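Local coordinates for protein probable tRNA pseudouridine synthase D (Methanosarcina mazei, PDB 1Z2Z) that probably converts uridine 13 of transfer RNAs to pseudouridine, as a member of the TruD family of pseudouridine synthases, at residues Leu292-Arg304 against Met326-Thr338. Residues are numbered along the deposited sequence; the frame is centred on the assembly and turned at random.
Sequences LNRAVEGDIVCFR and MNRLLKLGRAFIT
Ile337 CD1 touches both Val301 CG1 (3.4 Å) and Ala295 CB (3.5 Å) and forms the apolar centre of the contact. Its CG1 stands anti to the carbonyl carbon (chi1 -62°), and the turn at chi2 (-55°) brings CD1 back to the 292-304 segment although the CB points away from it. Leu330 CD1 and Met326 CB, both on the helix, close on the same Ala295 methyl, while Val301 CG2 faces the selenium of Met326 and the methyl of Ala335. Residues 301-302 and 336-337 pair as a short antiparallel two-stranded sheet. Cys302 and Phe336 form its hydrogen-bonded pair, with Cys302 N to Phe336 O at 3.0 Å and Phe336 N to Cys302 O at 3.1 Å; Thr338 N adds a straighter bond to Ile300 O. On the face shared by Cys302 and Phe336, SG lies obliquely beside the ring, 3.5 Å from CD1. A water links Leu292 O to Ile337 N. At the far edge Gly333, with positive phi, follows the helix in a Schellman motif, and its carbonyl oxygen receives both NE and NH2 of Arg304, the latter at 2.7 Å. The oxygen lies in the guanidinium plane, which stands nearly perpendicular (86°) to the Phe336 ring, with NH2 at the ring's edge. Arg285 of helix 263-287 touches Ile337 and forms a salt bridge with Asp299. Away from the predicted nucleophile, this two-stranded pair is flanked by helix 263-287 and strand 389-391, where Leu292 packs on Leu282, Ile286 and Leu389.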
ATOM      1  N   LEU A 292     -16.509  10.001   6.893  1.00 46.62           N
ATOM      2  CA  LEU A 292     -15.467  10.315   5.935  1.00 47.77           C
ATOM      3  C   LEU A 292     -16.022  10.831   4.615  1.00 48.59           C
ATOM      4  O   LEU A 292     -15.280  11.392   3.808  1.00 49.49           O
ATOM      5  CB  LEU A 292     -14.600   9.072   5.701  1.00 49.61           C
ATOM      6  CG  LEU A 292     -14.110   8.360   6.974  1.00 50.04           C
ATOM      7  CD1 LEU A 292     -13.269   7.148   6.602  1.00 49.64           C
ATOM      8  CD2 LEU A 292     -13.307   9.331   7.842  1.00 49.08           C
ATOM      9  N   ASN A 293     -17.321  10.650   4.393  1.00 47.47           N
ATOM     10  CA  ASN A 293     -17.927  11.124   3.157  1.00 49.15           C
ATOM     11  C   ASN A 293     -18.864  12.328   3.347  1.00 51.30           C
ATOM     12  O   ASN A 293     -19.755  12.571   2.530  1.00 50.76           O
ATOM     13  CB  ASN A 293     -18.675   9.987   2.462  1.00 46.71           C
ATOM     14  CG  ASN A 293     -19.685   9.335   3.355  1.00 46.05           C
ATOM     15  OD1 ASN A 293     -20.454   8.489   2.921  1.00 43.61           O
ATOM     16  ND2 ASN A 293     -19.687   9.724   4.622  1.00 48.76           N
ATOM     17  N   ARG A 294     -18.660  13.073   4.431  1.00 53.92           N
ATOM     18  CA  ARG A 294     -19.454  14.264   4.726  1.00 56.57           C
ATOM     19  C   ARG A 294     -18.550  15.368   5.263  1.00 57.57           C
ATOM     20  O   ARG A 294     -17.687  15.131   6.115  1.00 58.49           O
ATOM     21  CB  ARG A 294     -20.559  13.960   5.746  1.00 58.24           C
ATOM     22  CG  ARG A 294     -21.751  13.234   5.149  1.00 60.97           C
ATOM     23  CD  ARG A 294     -22.814  12.930   6.192  1.00 63.52           C
ATOM     24  NE  ARG A 294     -23.870  12.083   5.636  1.00 66.48           N
ATOM     25  CZ  ARG A 294     -24.780  11.431   6.358  1.00 66.83           C
ATOM     26  NH1 ARG A 294     -24.777  11.520   7.683  1.00 66.54           N
ATOM     27  NH2 ARG A 294     -25.695  10.682   5.753  1.00 66.89           N
ATOM     28  N   ALA A 295     -18.740  16.579   4.758  1.00 57.02           N
ATOM     29  CA  ALA A 295     -17.915  17.695   5.191  1.00 57.71           C
ATOM     30  C   ALA A 295     -18.541  18.490   6.341  1.00 57.64           C
ATOM     31  O   ALA A 295     -19.756  18.479   6.532  1.00 57.73           O
ATOM     32  CB  ALA A 295     -17.633  18.616   4.000  1.00 58.05           C
ATOM     33  N   VAL A 296     -17.696  19.170   7.113  1.00 57.40           N
ATOM     34  CA  VAL A 296     -18.147  19.995   8.232  1.00 57.58           C
ATOM     35  C   VAL A 296     -17.450  21.349   8.161  1.00 58.10           C
ATOM     36  O   VAL A 296     -16.850  21.692   7.144  1.00 60.10           O
ATOM     37  CB  VAL A 296     -17.820  19.359   9.601  1.00 57.03           C
ATOM     38  CG1 VAL A 296     -18.503  18.016   9.720  1.00 57.72           C
ATOM     39  CG2 VAL A 296     -16.315  19.227   9.778  1.00 57.05           C
ATOM     40  N   GLU A 297     -17.516  22.124   9.233  1.00 57.03           N
ATOM     41  CA  GLU A 297     -16.870  23.425   9.202  1.00 57.80           C
ATOM     42  C   GLU A 297     -15.351  23.304   9.260  1.00 57.52           C
ATOM     43  O   GLU A 297     -14.797  22.720  10.190  1.00 58.37           O
ATOM     44  CB  GLU A 297     -17.372  24.300  10.351  1.00 58.44           C
ATOM     45  CG  GLU A 297     -18.830  24.709  10.233  1.00 59.02           C
ATOM     46  CD  GLU A 297     -19.268  25.602  11.373  1.00 59.64           C
ATOM     47  OE1 GLU A 297     -20.426  26.074  11.353  1.00 59.82           O
ATOM     48  OE2 GLU A 297     -18.452  25.831  12.292  1.00 60.08           O
ATOM     49  N   GLY A 298     -14.686  23.863   8.253  1.00 57.01           N
ATOM     50  CA  GLY A 298     -13.236  23.824   8.196  1.00 55.83           C
ATOM     51  C   GLY A 298     -12.687  22.419   8.062  1.00 54.17           C
ATOM     52  O   GLY A 298     -11.680  22.090   8.683  1.00 53.47           O
ATOM     53  N   ASP A 299     -13.343  21.605   7.238  1.00 52.92           N
ATOM     54  CA  ASP A 299     -12.946  20.218   7.016  1.00 52.36           C
ATOM     55  C   ASP A 299     -11.749  20.071   6.053  1.00 52.69           C
ATOM     56  O   ASP A 299     -10.917  19.175   6.234  1.00 54.49           O
ATOM     57  CB  ASP A 299     -14.148  19.415   6.479  1.00 50.81           C
ATOM     58  CG  ASP A 299     -14.327  18.062   7.175  1.00 49.47           C
ATOM     59  OD1 ASP A 299     -13.340  17.515   7.709  1.00 49.89           O
ATOM     60  OD2 ASP A 299     -15.457  17.531   7.170  1.00 47.25           O
ATOM     61  N   ILE A 300     -11.660  20.952   5.052  1.00 50.97           N
ATOM     62  CA  ILE A 300     -10.596  20.938   4.025  1.00 49.71           C
ATOM     63  C   ILE A 300     -10.732  19.753   3.073  1.00 50.21           C
ATOM     64  O   ILE A 300     -10.493  18.608   3.450  1.00 49.83           O
ATOM     65  CB  ILE A 300      -9.155  20.896   4.622  1.00 47.75           C
ATOM     66  CG1 ILE A 300      -8.815  22.221   5.298  1.00 47.71           C
ATOM     67  CG2 ILE A 300      -8.130  20.664   3.511  1.00 46.61           C
ATOM     68  CD1 ILE A 300      -7.403  22.275   5.841  1.00 44.76           C
ATOM     69  N   VAL A 301     -11.103  20.030   1.831  1.00 52.21           N
ATOM     70  CA  VAL A 301     -11.258  18.965   0.853  1.00 53.73           C
ATOM     71  C   VAL A 301     -10.275  19.133  -0.316  1.00 54.20           C
ATOM     72  O   VAL A 301      -9.441  20.046  -0.312  1.00 55.13           O
ATOM     73  CB  VAL A 301     -12.734  18.902   0.324  1.00 53.31           C
ATOM     74  CG1 VAL A 301     -13.698  18.807   1.498  1.00 52.67           C
ATOM     75  CG2 VAL A 301     -13.064  20.128  -0.527  1.00 54.56           C
ATOM     76  N   CYS A 302     -10.356  18.225  -1.286  1.00 54.59           N
ATOM     77  CA  CYS A 302      -9.514  18.271  -2.482  1.00 54.77           C
ATOM     78  C   CYS A 302     -10.419  17.975  -3.675  1.00 55.90           C
ATOM     79  O   CYS A 302     -11.540  17.482  -3.516  1.00 53.96           O
ATOM     80  CB  CYS A 302      -8.355  17.247  -2.419  1.00 53.45           C
ATOM     81  SG  CYS A 302      -8.759  15.490  -2.794  1.00 50.35           S
ATOM     82  N   PHE A 303      -9.935  18.303  -4.864  1.00 58.21           N
ATOM     83  CA  PHE A 303     -10.694  18.084  -6.080  1.00 62.02           C
ATOM     84  C   PHE A 303      -9.796  17.318  -7.025  1.00 64.62           C
ATOM     85  O   PHE A 303      -8.584  17.255  -6.815  1.00 65.02           O
ATOM     86  CB  PHE A 303     -11.069  19.425  -6.712  1.00 62.52           C
ATOM     87  CG  PHE A 303     -11.660  20.396  -5.743  1.00 62.46           C
ATOM     88  CD1 PHE A 303     -13.006  20.316  -5.395  1.00 62.61           C
ATOM     89  CD2 PHE A 303     -10.858  21.353  -5.129  1.00 61.73           C
ATOM     90  CE1 PHE A 303     -13.543  21.167  -4.433  1.00 62.45           C
ATOM     91  CE2 PHE A 303     -11.381  22.207  -4.167  1.00 62.20           C
ATOM     92  CZ  PHE A 303     -12.730  22.118  -3.817  1.00 62.36           C
ATOM     93  N   ARG A 304     -10.388  16.744  -8.065  1.00 67.29           N
ATOM     94  CA  ARG A 304      -9.623  15.992  -9.049  1.00 70.78           C
ATOM     95  C   ARG A 304      -8.883  16.959  -9.978  1.00 72.07           C
ATOM     96  O   ARG A 304      -9.471  17.926 -10.476  1.00 72.07           O
ATOM     97  CB  ARG A 304     -10.556  15.081  -9.848  1.00 72.01           C
ATOM     98  CG  ARG A 304     -11.682  15.811 -10.553  1.00 75.59           C
ATOM     99  CD  ARG A 304     -12.680  14.852 -11.209  1.00 78.39           C
ATOM    100  NE  ARG A 304     -13.448  14.055 -10.245  1.00 80.26           N
ATOM    101  CZ  ARG A 304     -13.025  12.925  -9.683  1.00 80.23           C
ATOM    102  NH1 ARG A 304     -11.830  12.434  -9.978  1.00 80.52           N
ATOM    103  NH2 ARG A 304     -13.805  12.277  -8.830  1.00 80.49           N
HETATM  104  N   MSE A 326     -20.199  22.034  -0.472  1.00 70.98           N
HETATM  105  CA  MSE A 326     -19.142  21.035  -0.407  1.00 70.98           C
HETATM  106  C   MSE A 326     -19.695  19.621  -0.355  1.00 71.21           C
HETATM  107  O   MSE A 326     -19.343  18.776  -1.177  1.00 71.35           O
HETATM  108  CB  MSE A 326     -18.256  21.278   0.813  1.00 71.17           C
HETATM  109  CG  MSE A 326     -17.375  22.488   0.655  1.00 72.79           C
HETATM  110 SE   MSE A 326     -16.534  22.465  -1.097  1.00 76.97          SE
HETATM  111  CE  MSE A 326     -17.670  23.754  -1.999  1.00 75.35           C
ATOM    112  N   ASN A 327     -20.563  19.364   0.618  1.00 71.40           N
ATOM    113  CA  ASN A 327     -21.154  18.043   0.768  1.00 71.67           C
ATOM    114  C   ASN A 327     -21.888  17.635  -0.504  1.00 71.00           C
ATOM    115  O   ASN A 327     -21.871  16.467  -0.888  1.00 71.57           O
ATOM    116  CB  ASN A 327     -22.121  18.022   1.957  1.00 72.42           C
ATOM    117  CG  ASN A 327     -22.548  16.610   2.341  1.00 73.67           C
ATOM    118  OD1 ASN A 327     -23.704  16.379   2.708  1.00 74.48           O
ATOM    119  ND2 ASN A 327     -21.613  15.659   2.269  1.00 72.56           N
ATOM    120  N   ARG A 328     -22.522  18.599  -1.163  1.00 70.94           N
ATOM    121  CA  ARG A 328     -23.260  18.329  -2.394  1.00 70.82           C
ATOM    122  C   ARG A 328     -22.338  17.825  -3.510  1.00 69.70           C
ATOM    123  O   ARG A 328     -22.765  17.070  -4.383  1.00 69.06           O
ATOM    124  CB  ARG A 328     -24.005  19.593  -2.836  1.00 72.68           C
ATOM    125  CG  ARG A 328     -24.957  19.403  -4.011  1.00 76.83           C
ATOM    126  CD  ARG A 328     -24.256  19.577  -5.358  1.00 79.93           C
ATOM    127  NE  ARG A 328     -25.210  19.580  -6.468  1.00 81.76           N
ATOM    128  CZ  ARG A 328     -24.913  19.931  -7.717  1.00 82.75           C
ATOM    129  NH1 ARG A 328     -25.853  19.898  -8.655  1.00 82.40           N
ATOM    130  NH2 ARG A 328     -23.680  20.321  -8.032  1.00 82.78           N
ATOM    131  N   LEU A 329     -21.073  18.242  -3.471  1.00 68.11           N
ATOM    132  CA  LEU A 329     -20.086  17.820  -4.464  1.00 66.34           C
ATOM    133  C   LEU A 329     -19.534  16.425  -4.154  1.00 65.39           C
ATOM    134  O   LEU A 329     -19.224  15.659  -5.063  1.00 64.84           O
ATOM    135  CB  LEU A 329     -18.934  18.831  -4.532  1.00 65.49           C
ATOM    136  CG  LEU A 329     -18.914  19.831  -5.700  1.00 64.29           C
ATOM    137  CD1 LEU A 329     -20.291  20.434  -5.908  1.00 64.18           C
ATOM    138  CD2 LEU A 329     -17.886  20.918  -5.418  1.00 62.98           C
ATOM    139  N   LEU A 330     -19.413  16.097  -2.872  1.00 64.19           N
ATOM    140  CA  LEU A 330     -18.910  14.790  -2.472  1.00 63.45           C
ATOM    141  C   LEU A 330     -19.747  13.679  -3.094  1.00 63.96           C
ATOM    142  O   LEU A 330     -19.207  12.734  -3.671  1.00 64.25           O
ATOM    143  CB  LEU A 330     -18.923  14.657  -0.949  1.00 62.50           C
ATOM    144  CG  LEU A 330     -17.782  15.353  -0.204  1.00 61.83           C
ATOM    145  CD1 LEU A 330     -18.204  15.691   1.211  1.00 61.74           C
ATOM    146  CD2 LEU A 330     -16.561  14.457  -0.204  1.00 61.86           C
ATOM    147  N   LYS A 331     -21.066  13.800  -2.980  1.00 64.24           N
ATOM    148  CA  LYS A 331     -21.989  12.803  -3.524  1.00 64.40           C
ATOM    149  C   LYS A 331     -22.010  12.816  -5.046  1.00 63.82           C
ATOM    150  O   LYS A 331     -22.649  11.976  -5.680  1.00 62.88           O
ATOM    151  CB  LYS A 331     -23.405  13.047  -2.990  1.00 64.84           C
ATOM    152  CG  LYS A 331     -23.513  12.962  -1.473  1.00 65.85           C
ATOM    153  CD  LYS A 331     -24.953  12.750  -1.016  1.00 66.18           C
ATOM    154  CE  LYS A 331     -25.043  12.645   0.501  1.00 66.23           C
ATOM    155  NZ  LYS A 331     -26.420  12.308   0.978  1.00 64.84           N
ATOM    156  N   LEU A 332     -21.311  13.784  -5.623  1.00 64.22           N
ATOM    157  CA  LEU A 332     -21.235  13.915  -7.070  1.00 65.16           C
ATOM    158  C   LEU A 332     -19.826  13.515  -7.536  1.00 65.07           C
ATOM    159  O   LEU A 332     -19.497  13.596  -8.722  1.00 65.74           O
ATOM    160  CB  LEU A 332     -21.553  15.361  -7.480  1.00 65.27           C
ATOM    161  CG  LEU A 332     -22.502  15.567  -8.670  1.00 65.04           C
ATOM    162  CD1 LEU A 332     -23.924  15.120  -8.305  1.00 63.86           C
ATOM    163  CD2 LEU A 332     -22.496  17.033  -9.059  1.00 64.34           C
ATOM    164  N   GLY A 333     -19.005  13.076  -6.584  1.00 63.89           N
ATOM    165  CA  GLY A 333     -17.652  12.657  -6.889  1.00 60.32           C
ATOM    166  C   GLY A 333     -16.814  13.762  -7.492  1.00 58.66           C
ATOM    167  O   GLY A 333     -16.210  13.580  -8.548  1.00 58.64           O
ATOM    168  N   ARG A 334     -16.781  14.918  -6.833  1.00 56.13           N
ATOM    169  CA  ARG A 334     -15.985  16.029  -7.332  1.00 53.41           C
ATOM    170  C   ARG A 334     -15.152  16.656  -6.223  1.00 50.80           C
ATOM    171  O   ARG A 334     -14.443  17.637  -6.446  1.00 50.64           O
ATOM    172  CB  ARG A 334     -16.867  17.101  -7.985  1.00 53.94           C
ATOM    173  CG  ARG A 334     -16.107  17.866  -9.073  1.00 54.41           C
ATOM    174  CD  ARG A 334     -16.691  19.224  -9.414  1.00 53.85           C
ATOM    175  NE  ARG A 334     -18.121  19.191  -9.701  1.00 53.41           N
ATOM    176  CZ  ARG A 334     -18.831  20.267 -10.021  1.00 52.02           C
ATOM    177  NH1 ARG A 334     -18.236  21.453 -10.103  1.00 52.11           N
ATOM    178  NH2 ARG A 334     -20.136  20.164 -10.226  1.00 51.52           N
ATOM    179  N   ALA A 335     -15.254  16.083  -5.028  1.00 48.40           N
ATOM    180  CA  ALA A 335     -14.507  16.547  -3.860  1.00 45.80           C
ATOM    181  C   ALA A 335     -14.331  15.364  -2.904  1.00 44.29           C
ATOM    182  O   ALA A 335     -15.069  14.375  -2.981  1.00 42.41           O
ATOM    183  CB  ALA A 335     -15.251  17.686  -3.167  1.00 45.79           C
ATOM    184  N   PHE A 336     -13.351  15.472  -2.010  1.00 42.71           N
ATOM    185  CA  PHE A 336     -13.047  14.411  -1.049  1.00 41.02           C
ATOM    186  C   PHE A 336     -12.498  15.031   0.231  1.00 39.94           C
ATOM    187  O   PHE A 336     -11.665  15.933   0.167  1.00 39.23           O
ATOM    188  CB  PHE A 336     -11.972  13.449  -1.610  1.00 40.58           C
ATOM    189  CG  PHE A 336     -12.142  13.113  -3.068  1.00 40.13           C
ATOM    190  CD1 PHE A 336     -11.714  13.997  -4.059  1.00 40.00           C
ATOM    191  CD2 PHE A 336     -12.780  11.938  -3.453  1.00 38.88           C
ATOM    192  CE1 PHE A 336     -11.935  13.719  -5.403  1.00 39.48           C
ATOM    193  CE2 PHE A 336     -13.003  11.654  -4.794  1.00 37.63           C
ATOM    194  CZ  PHE A 336     -12.580  12.545  -5.771  1.00 38.50           C
ATOM    195  N   ILE A 337     -12.955  14.550   1.386  1.00 38.63           N
ATOM    196  CA  ILE A 337     -12.460  15.060   2.666  1.00 38.11           C
ATOM    197  C   ILE A 337     -11.025  14.553   2.761  1.00 36.53           C
ATOM    198  O   ILE A 337     -10.771  13.392   2.476  1.00 37.67           O
ATOM    199  CB  ILE A 337     -13.289  14.499   3.867  1.00 38.77           C
ATOM    200  CG1 ILE A 337     -14.755  14.933   3.756  1.00 39.84           C
ATOM    201  CG2 ILE A 337     -12.701  14.971   5.185  1.00 37.13           C
ATOM    202  CD1 ILE A 337     -14.950  16.438   3.645  1.00 41.23           C
ATOM    203  N   THR A 338     -10.082  15.403   3.142  1.00 35.27           N
ATOM    204  CA  THR A 338      -8.705  14.948   3.225  1.00 35.96           C
ATOM    205  C   THR A 338      -8.183  15.043   4.644  1.00 37.31           C
ATOM    206  O   THR A 338      -8.782  15.702   5.494  1.00 38.10           O
ATOM    207  CB  THR A 338      -7.790  15.773   2.309  1.00 35.63           C
ATOM    208  OG1 THR A 338      -7.526  17.041   2.917  1.00 37.77           O
ATOM    209  CG2 THR A 338      -8.467  16.003   0.968  1.00 35.19           C
TER
HETATM  210  O   HOH W   1     -14.556  12.200   1.189  1.00 38.02           O